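Side-chain contacts in 2-C-methyl-D-erythritol 4-phosphate cytidylyltransferase (Thermus thermophilus HB8, PDB 2PX7), which probably catalyses the formation of 4-diphosphocytidyl-2-C-methyl-D-erythritol from CTP and 2-C-methyl-D-erythritol 4-phosphate, a step of the DXP pathway of isoprenoid biosynthesis: residues A[99-104]-A[173-178]; A[194-199]-A[204-209]; A[212-217]-A[228-233]. One frame throughout, in Å; residues are numbered along the deposited sequence.

Contact 1 of 3, residues A[99-104]-A[173-178]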
loop_
_atom_site.group_PDB
_atom_site.type_symbol
_atom_site.label_atom_id
_atom_site.label_comp_id
_atom_site.label_asym_id
_atom_site.label_seq_id
_atom_site.Cartn_x
_atom_site.Cartn_y
_atom_site.Cartn_z
ATOM N N ARG A 99 -25.895 -13.066 -3.035
ATOM C CA ARG A 99 -26.392 -14.296 -2.420
ATOM C C ARG A 99 -26.438 -14.190 -0.916
ATOM O O ARG A 99 -27.471 -14.466 -0.300
ATOM C CB ARG A 99 -25.546 -15.487 -2.855
ATOM C CG ARG A 99 -25.722 -15.802 -4.348
ATOM C CD ARG A 99 -24.918 -17.030 -4.700
ATOM N NE ARG A 99 -24.878 -17.290 -6.133
ATOM C CZ ARG A 99 -24.640 -18.488 -6.667
ATOM N NH1 ARG A 99 -24.443 -19.549 -5.879
ATOM N NH2 ARG A 99 -24.603 -18.629 -7.996
ATOM N N LEU A 100 -25.323 -13.762 -0.336
ATOM C CA LEU A 100 -25.230 -13.531 1.102
ATOM C C LEU A 100 -26.254 -12.520 1.581
ATOM O O LEU A 100 -26.853 -12.689 2.633
ATOM C CB LEU A 100 -23.813 -13.072 1.482
ATOM C CG LEU A 100 -22.717 -14.114 1.244
ATOM C CD1 LEU A 100 -21.354 -13.485 1.484
ATOM C CD2 LEU A 100 -22.929 -15.352 2.131
ATOM N N LEU A 101 -26.443 -11.469 0.798
ATOM C CA LEU A 101 -27.338 -10.362 1.156
ATOM C C LEU A 101 -28.797 -10.799 1.317
ATOM O O LEU A 101 -29.513 -10.303 2.188
ATOM C CB LEU A 101 -27.241 -9.278 0.078
ATOM C CG LEU A 101 -27.753 -7.860 0.307
ATOM C CD1 LEU A 101 -27.260 -7.266 1.649
ATOM C CD2 LEU A 101 -27.320 -7.014 -0.896
ATOM N N GLU A 102 -29.224 -11.728 0.465
ATOM C CA GLU A 102 -30.578 -12.268 0.523
ATOM C C GLU A 102 -30.855 -12.962 1.856
ATOM O O GLU A 102 -31.993 -12.953 2.333
ATOM C CB GLU A 102 -30.796 -13.243 -0.635
ATOM C CG GLU A 102 -32.253 -13.390 -1.036
ATOM C CD GLU A 102 -32.420 -14.311 -2.230
ATOM O OE1 GLU A 102 -31.752 -14.057 -3.263
ATOM O OE2 GLU A 102 -33.220 -15.278 -2.126
ATOM N N ALA A 103 -29.803 -13.528 2.454
ATOM C CA ALA A 103 -29.878 -14.248 3.726
ATOM C C ALA A 103 -29.685 -13.367 4.961
ATOM O O ALA A 103 -29.964 -13.811 6.077
ATOM C CB ALA A 103 -28.865 -15.395 3.741
ATOM N N ALA A 104 -29.216 -12.126 4.765
ATOM C CA ALA A 104 -28.951 -11.203 5.878
ATOM C C ALA A 104 -30.234 -10.916 6.676
ATOM O O ALA A 104 -31.268 -10.648 6.083
ATOM C CB ALA A 104 -28.324 -9.897 5.354
ATOM N N PHE A 173 -23.116 -0.733 5.363
ATOM C CA PHE A 173 -24.294 -0.176 4.688
ATOM C C PHE A 173 -25.535 -0.496 5.491
ATOM O O PHE A 173 -25.556 -1.507 6.207
ATOM C CB PHE A 173 -24.447 -0.780 3.271
ATOM C CG PHE A 173 -23.228 -0.605 2.392
ATOM C CD1 PHE A 173 -23.018 0.582 1.701
ATOM C CD2 PHE A 173 -22.309 -1.627 2.254
ATOM C CE1 PHE A 173 -21.872 0.764 0.894
ATOM C CE2 PHE A 173 -21.167 -1.472 1.460
ATOM C CZ PHE A 173 -20.945 -0.259 0.786
ATOM N N PHE A 174 -26.566 0.344 5.368
ATOM C CA PHE A 174 -27.927 -0.133 5.660
ATOM C C PHE A 174 -28.191 -1.308 4.709
ATOM O O PHE A 174 -27.970 -1.204 3.502
ATOM C CB PHE A 174 -28.984 0.963 5.440
ATOM C CG PHE A 174 -28.810 2.189 6.323
ATOM C CD1 PHE A 174 -28.237 2.090 7.602
ATOM C CD2 PHE A 174 -29.257 3.437 5.893
ATOM C CE1 PHE A 174 -28.102 3.218 8.413
ATOM C CE2 PHE A 174 -29.105 4.583 6.697
ATOM C CZ PHE A 174 -28.541 4.464 7.954
ATOM N N THR A 175 -28.648 -2.433 5.251
ATOM C CA THR A 175 -28.947 -3.644 4.451
ATOM C C THR A 175 -29.928 -3.350 3.310
ATOM O O THR A 175 -29.715 -3.779 2.173
ATOM C CB THR A 175 -29.505 -4.749 5.361
ATOM O OG1 THR A 175 -28.648 -4.869 6.504
ATOM C CG2 THR A 175 -29.580 -6.092 4.631
ATOM N N ALA A 176 -30.971 -2.596 3.618
ATOM C CA ALA A 176 -31.987 -2.194 2.633
ATOM C C ALA A 176 -31.397 -1.373 1.477
ATOM O O ALA A 176 -31.844 -1.464 0.331
ATOM C CB ALA A 176 -33.067 -1.391 3.320
ATOM N N LEU A 177 -30.400 -0.552 1.786
ATOM C CA LEU A 177 -29.774 0.262 0.762
ATOM C C LEU A 177 -28.929 -0.620 -0.164
ATOM O O LEU A 177 -28.992 -0.482 -1.381
ATOM C CB LEU A 177 -28.929 1.370 1.402
ATOM C CG LEU A 177 -28.067 2.206 0.456
ATOM C CD1 LEU A 177 -28.930 3.045 -0.537
ATOM C CD2 LEU A 177 -27.150 3.090 1.276
ATOM N N LEU A 178 -28.136 -1.517 0.416
ATOM C CA LEU A 178 -27.322 -2.420 -0.395
ATOM C C LEU A 178 -28.184 -3.359 -1.281
ATOM O O LEU A 178 -27.818 -3.672 -2.416
ATOM C CB LEU A 178 -26.309 -3.198 0.476
ATOM C CG LEU A 178 -25.216 -3.937 -0.324
ATOM C CD1 LEU A 178 -24.410 -2.938 -1.201
ATOM C CD2 LEU A 178 -24.283 -4.741 0.580
#
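Leu101 of helix 93-103 pushes its forked tip between Leu178 and Thr175 in the first turns of helix 175-188, joining two helices that pack on the central mixed sheet of this alpha/beta nucleotidyltransferase fold. Both of its methyls work. Leu101 CD2 sits 3.8 Å from Leu178 CG and 3.7 Å from Leu178 O. The other branch, Leu101 CD1, is shared: Thr175 CG2 and Leu178 CD2 are each 4.0 Å from it. What turns the fork toward helix 175-188 is the first torsion of Leu101, with CG anti to the backbone N (chi1 -164°); Leu178 has the same setting, and the two side chains cross at a slant. Ala104, three residues on, extends the apolar patch, its CB 4.1 Å from Thr175 CG2. Shortening Leu101 to an alanine would probably open a gap between the two helices, leaving Leu178 without its apolar partner and Thr175 CG2 with only Ala104 CB on that segment.

One shell out, Thr175 is fixed in rotation: its OG1 is hydrogen-bonded to Leu106 O, which leaves CG2 turned to Leu101 and Ala104. Beneath the helices, strands 27-31 and 108-111 supply the floor, Leu29 under Leu101 and Val111 under Leu178. The helix carrying Leu178 starts at Phe174, the N-cap residue, whose O accepts from Leu178 N at 3.1 Å. On the flank of Leu178, CD1 rests 4.2 Å above the plane of the Phe173 ring, offset toward the rim.

Contact 2 of 3, residues A[194-199]-A[204-209]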
loop_
_atom_site.group_PDB
_atom_site.type_symbol
_atom_site.label_atom_id
_atom_site.label_comp_id
_atom_site.label_asym_id
_atom_site.label_seq_id
_atom_site.Cartn_x
_atom_site.Cartn_y
_atom_site.Cartn_z
ATOM N N ASP A 194 -16.364 -3.168 -5.974
ATOM C CA ASP A 194 -16.852 -3.167 -4.601
ATOM C C ASP A 194 -18.313 -2.767 -4.516
ATOM O O ASP A 194 -18.929 -2.403 -5.524
ATOM C CB ASP A 194 -15.939 -2.347 -3.650
ATOM C CG ASP A 194 -15.989 -0.847 -3.901
ATOM O OD1 ASP A 194 -16.818 -0.405 -4.706
ATOM O OD2 ASP A 194 -15.183 -0.089 -3.283
ATOM N N ASP A 195 -18.860 -2.864 -3.309
ATOM C CA ASP A 195 -20.246 -2.529 -3.062
ATOM C C ASP A 195 -20.467 -1.027 -3.033
ATOM O O ASP A 195 -21.515 -0.560 -3.437
ATOM C CB ASP A 195 -20.718 -3.172 -1.750
ATOM C CG ASP A 195 -20.900 -4.679 -1.885
ATOM O OD1 ASP A 195 -21.822 -5.127 -2.628
ATOM O OD2 ASP A 195 -20.098 -5.410 -1.268
ATOM N N ALA A 196 -19.476 -0.257 -2.565
ATOM C CA ALA A 196 -19.614 1.210 -2.563
ATOM C C ALA A 196 -19.944 1.751 -3.948
ATOM O O ALA A 196 -20.731 2.670 -4.082
ATOM C CB ALA A 196 -18.343 1.859 -2.045
ATOM N N GLN A 197 -19.336 1.189 -4.988
ATOM C CA GLN A 197 -19.627 1.658 -6.354
ATOM C C GLN A 197 -21.047 1.410 -6.818
ATOM O O GLN A 197 -21.578 2.184 -7.613
ATOM C CB GLN A 197 -18.643 1.053 -7.340
ATOM C CG GLN A 197 -17.254 1.678 -7.235
ATOM C CD GLN A 197 -16.232 0.806 -7.894
ATOM O OE1 GLN A 197 -15.991 0.912 -9.103
ATOM N NE2 GLN A 197 -15.670 -0.119 -7.123
ATOM N N LEU A 198 -21.664 0.328 -6.333
ATOM C CA LEU A 198 -23.076 0.020 -6.660
ATOM C C LEU A 198 -24.014 1.008 -5.971
ATOM O O LEU A 198 -25.019 1.418 -6.533
ATOM C CB LEU A 198 -23.425 -1.398 -6.202
ATOM C CG LEU A 198 -22.591 -2.571 -6.742
ATOM C CD1 LEU A 198 -23.235 -3.876 -6.323
ATOM C CD2 LEU A 198 -22.400 -2.507 -8.262
ATOM N N VAL A 199 -23.680 1.369 -4.735
ATOM C CA VAL A 199 -24.477 2.308 -3.963
ATOM C C VAL A 199 -24.385 3.727 -4.581
ATOM O O VAL A 199 -25.383 4.438 -4.687
ATOM C CB VAL A 199 -24.049 2.291 -2.440
ATOM C CG1 VAL A 199 -24.728 3.425 -1.651
ATOM C CG2 VAL A 199 -24.384 0.939 -1.801
ATOM N N TYR A 204 -26.656 7.619 -4.119
ATOM C CA TYR A 204 -26.509 7.673 -2.656
ATOM C C TYR A 204 -25.055 8.022 -2.238
ATOM O O TYR A 204 -24.103 7.380 -2.700
ATOM C CB TYR A 204 -26.947 6.360 -1.995
ATOM C CG TYR A 204 -27.221 6.481 -0.489
ATOM C CD1 TYR A 204 -28.518 6.664 -0.013
ATOM C CD2 TYR A 204 -26.179 6.420 0.448
ATOM C CE1 TYR A 204 -28.784 6.787 1.348
ATOM C CE2 TYR A 204 -26.431 6.546 1.825
ATOM C CZ TYR A 204 -27.740 6.729 2.256
ATOM O OH TYR A 204 -28.025 6.845 3.580
ATOM N N PRO A 205 -24.894 9.016 -1.338
ATOM C CA PRO A 205 -23.558 9.448 -0.887
ATOM C C PRO A 205 -22.855 8.371 -0.051
ATOM O O PRO A 205 -23.449 7.780 0.844
ATOM C CB PRO A 205 -23.863 10.690 -0.026
ATOM C CG PRO A 205 -25.279 10.441 0.490
ATOM C CD PRO A 205 -25.977 9.785 -0.683
ATOM N N VAL A 206 -21.599 8.105 -0.354
ATOM C CA VAL A 206 -20.860 7.105 0.418
ATOM C C VAL A 206 -19.768 7.800 1.225
ATOM O O VAL A 206 -18.859 8.369 0.655
ATOM C CB VAL A 206 -20.264 5.994 -0.483
ATOM C CG1 VAL A 206 -19.502 4.963 0.343
ATOM C CG2 VAL A 206 -21.385 5.330 -1.321
ATOM N N ALA A 207 -19.877 7.733 2.544
ATOM C CA ALA A 207 -18.921 8.364 3.436
ATOM C C ALA A 207 -17.630 7.562 3.536
ATOM O O ALA A 207 -17.615 6.345 3.335
ATOM C CB ALA A 207 -19.535 8.567 4.826
ATOM N N LEU A 208 -16.550 8.267 3.843
ATOM C CA LEU A 208 -15.232 7.689 3.962
ATOM C C LEU A 208 -14.749 7.774 5.403
ATOM O O LEU A 208 -14.983 8.772 6.067
ATOM C CB LEU A 208 -14.248 8.413 3.035
ATOM C CG LEU A 208 -14.578 8.520 1.537
ATOM C CD1 LEU A 208 -13.440 9.210 0.787
ATOM C CD2 LEU A 208 -14.868 7.138 0.928
ATOM N N VAL A 209 -14.086 6.720 5.877
ATOM C CA VAL A 209 -13.415 6.736 7.187
ATOM C C VAL A 209 -11.969 6.291 7.014
ATOM O O VAL A 209 -11.619 5.735 5.981
ATOM C CB VAL A 209 -14.111 5.854 8.272
ATOM C CG1 VAL A 209 -15.563 6.295 8.497
ATOM C CG2 VAL A 209 -14.004 4.358 7.966
#
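Val199 and Tyr204 bring the backbones nearest, CA to CA 5.9 Å, as the chain doubles back from helix 195-201; Ala196 CA and Val206 CA follow at 6.7 Å. A weak hydrogen bond, Tyr204 N to Val199 O at 3.5 Å and 151°, ties the return to the helix.

Val199 does most of the side-chain work. With CG1 anti to the backbone N (chi1 171°), this methyl touches Tyr204 CB at 3.7 Å and Val206 CG2 at 3.9 Å, and approaches the Tyr204 ring obliquely. The Val199 and Tyr204 side chains run alongside each other. One helical turn earlier, Ala196 CB meets the other methyl of Val206, CG1, at 4.1 Å. Asp194 is the N-cap of helix 195-201: its OD1 takes two bonds from opposite faces of the carboxylate, Gln197 N at 3.0 Å on the syn side and Gln197 NE2 at 2.7 Å from well above the plane (70°).

Gln171 of the same chain and Tyr155 of the second subunit hydrogen-bond to Asp194 OD2, and Tyr204 OH to Ser134 O. This is a helix-to-strand connection of the alpha/beta fold: helix 195-201 packs on the segment leading into strand 207-210, the last of the sheet within this chain and parallel to 136-142. The Val206 backbone bonds to the second subunit. Val138 of strand 136-142 touches Ala196 and Val206, while Ala181 of helix 175-188 packs on Val199.

Contact 3 of 3, residues A[212-217]-A[228-233]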
loop_
_atom_site.group_PDB
_atom_site.type_symbol
_atom_site.label_atom_id
_atom_site.label_comp_id
_atom_site.label_asym_id
_atom_site.label_seq_id
_atom_site.Cartn_x
_atom_site.Cartn_y
_atom_site.Cartn_z
ATOM N N GLU A 212 -6.688 1.305 7.634
ATOM C CA GLU A 212 -5.540 0.892 8.433
ATOM C C GLU A 212 -4.566 0.085 7.608
ATOM O O GLU A 212 -4.974 -0.754 6.796
ATOM C CB GLU A 212 -5.999 0.104 9.659
ATOM C CG GLU A 212 -6.315 1.030 10.820
ATOM C CD GLU A 212 -6.911 0.333 12.009
ATOM O OE1 GLU A 212 -6.865 -0.910 12.057
ATOM O OE2 GLU A 212 -7.435 1.052 12.896
ATOM N N ALA A 213 -3.274 0.354 7.822
ATOM C CA ALA A 213 -2.198 -0.247 7.056
ATOM C C ALA A 213 -2.142 -1.753 7.203
ATOM O O ALA A 213 -1.683 -2.449 6.303
ATOM C CB ALA A 213 -0.838 0.380 7.449
ATOM N N THR A 214 -2.602 -2.250 8.344
ATOM C CA THR A 214 -2.589 -3.681 8.629
ATOM C C THR A 214 -3.688 -4.435 7.883
ATOM O O THR A 214 -3.580 -5.643 7.697
ATOM C CB THR A 214 -2.745 -3.941 10.124
ATOM O OG1 THR A 214 -3.881 -3.209 10.596
ATOM C CG2 THR A 214 -1.487 -3.473 10.879
ATOM N N ALA A 215 -4.734 -3.723 7.459
ATOM C CA ALA A 215 -5.831 -4.319 6.705
ATOM C C ALA A 215 -5.534 -4.485 5.207
ATOM O O ALA A 215 -6.433 -4.348 4.377
ATOM C CB ALA A 215 -7.097 -3.526 6.908
ATOM N N PHE A 216 -4.291 -4.817 4.870
ATOM C CA PHE A 216 -3.903 -4.992 3.479
ATOM C C PHE A 216 -4.459 -6.300 2.929
ATOM O O PHE A 216 -4.752 -7.244 3.679
ATOM C CB PHE A 216 -2.374 -4.903 3.286
ATOM C CG PHE A 216 -1.589 -5.954 4.048
ATOM C CD1 PHE A 216 -1.294 -7.178 3.471
ATOM C CD2 PHE A 216 -1.147 -5.707 5.335
ATOM C CE1 PHE A 216 -0.567 -8.155 4.180
ATOM C CE2 PHE A 216 -0.435 -6.677 6.049
ATOM C CZ PHE A 216 -0.148 -7.895 5.463
ATOM N N LYS A 217 -4.617 -6.341 1.614
ATOM C CA LYS A 217 -5.167 -7.505 0.940
ATOM C C LYS A 217 -4.010 -8.430 0.581
ATOM O O LYS A 217 -2.999 -7.973 0.073
ATOM C CB LYS A 217 -5.941 -7.074 -0.319
ATOM C CG LYS A 217 -6.636 -8.205 -1.059
ATOM C CD LYS A 217 -7.486 -7.719 -2.246
ATOM C CE LYS A 217 -8.574 -8.769 -2.576
ATOM N NZ LYS A 217 -9.148 -8.651 -3.966
ATOM N N GLU A 228 2.619 -13.456 7.180
ATOM C CA GLU A 228 3.240 -14.331 8.191
ATOM C C GLU A 228 4.022 -13.603 9.304
ATOM O O GLU A 228 4.102 -14.097 10.433
ATOM C CB GLU A 228 4.119 -15.390 7.534
ATOM C CG GLU A 228 3.500 -16.786 7.527
ATOM C CD GLU A 228 3.143 -17.294 6.138
ATOM O OE1 GLU A 228 3.783 -16.854 5.157
ATOM O OE2 GLU A 228 2.238 -18.162 6.035
ATOM N N ALA A 229 4.579 -12.432 8.999
ATOM C CA ALA A 229 5.264 -11.629 10.012
ATOM C C ALA A 229 4.292 -11.029 11.035
ATOM O O ALA A 229 4.497 -11.150 12.251
ATOM C CB ALA A 229 6.112 -10.528 9.358
ATOM N N LEU A 230 3.232 -10.388 10.547
ATOM C CA LEU A 230 2.240 -9.777 11.426
ATOM C C LEU A 230 1.439 -10.810 12.241
ATOM O O LEU A 230 0.979 -10.509 13.347
ATOM C CB LEU A 230 1.310 -8.862 10.620
ATOM C CG LEU A 230 0.303 -7.946 11.327
ATOM C CD1 LEU A 230 0.948 -7.072 12.401
ATOM C CD2 LEU A 230 -0.366 -7.080 10.292
ATOM N N ALA A 231 1.288 -12.013 11.688
ATOM C CA ALA A 231 0.491 -13.089 12.296
ATOM C C ALA A 231 1.055 -13.587 13.633
ATOM O O ALA A 231 0.299 -13.995 14.525
ATOM C CB ALA A 231 0.341 -14.246 11.324
ATOM N N ARG A 232 2.381 -13.538 13.760
ATOM C CA ARG A 232 3.088 -13.951 14.976
ATOM C C ARG A 232 2.782 -13.046 16.166
ATOM O O ARG A 232 2.854 -13.481 17.313
ATOM C CB ARG A 232 4.595 -13.993 14.730
ATOM C CG ARG A 232 5.010 -14.864 13.546
ATOM C CD ARG A 232 6.522 -14.868 13.365
ATOM N NE ARG A 232 6.915 -15.091 11.972
ATOM C CZ ARG A 232 7.163 -16.282 11.425
ATOM N NH1 ARG A 232 7.057 -17.397 12.146
ATOM N NH2 ARG A 232 7.517 -16.358 10.142
ATOM N N VAL A 233 2.436 -11.791 15.887
ATOM C CA VAL A 233 2.160 -10.803 16.932
ATOM C C VAL A 233 0.724 -10.282 16.866
ATOM O O VAL A 233 -0.040 -10.591 15.954
ATOM C CB VAL A 233 3.143 -9.597 16.870
ATOM C CG1 VAL A 233 4.599 -10.065 17.017
ATOM C CG2 VAL A 233 2.943 -8.790 15.578
#
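A backbone bond from Ala215 N to Glu212 O, 3.1 Å long, closes the type I beta turn on which Thr214 is carried to Leu230 of helix 221-231. Thr214 offers its carbon side: CG2 stands 3.8 Å and CB 3.9 Å from Leu230 CD2, the two side chains crossing at about a right angle. With chi1 at 51°, OG1 lies between the backbone N and the carbonyl carbon, and CG2, anti to the carbonyl carbon, meets Leu230; OG1 makes a weak hydrogen bond to Phe118 O. Leu230, with CG anti to its own N, also brings CD2 within 4.3 Å of Phe216 CE2, obliquely to the ring. Thr214 in the turn and Phe216 just after it both meet this methyl; Ala213 O lies at the edge of the Phe216 ring, in its plane.

Phe118 packs on Leu230 as well, and Glu212 at the start of the turn is held by a salt bridge to Arg126. Val233 of the second subunit touches Ala229, next to Leu230. This is apolar packing near the surface, fastening the C-terminal helix to the loop that leads to Lys217, a residue predicted to position MEP for the nucleophilic attack.

Contacts 1 and 2 are neighbours, their centres about 14 Å apart, and they touch directly: Leu177 CD2 lies 3.6 Å from Tyr204 CD2, and Phe173 CZ 3.7 Å from Ala196 N. Helices 175-188 and 195-201 follow each other in the chain and both reach the same sheet. Contact 3 lies on the other side of the chain's centre, its centre about 28 Å from that of contact 1 and about 25 Å from that of contact 2, though it follows contact 2 closely in sequence. Contacts 2 and 3 both touch the second subunit. Contact 3 alone includes a predicted site residue, Lys217; its Phe216 side chain is about 10 Å from that of Lys44, a predicted transition-state stabiliser.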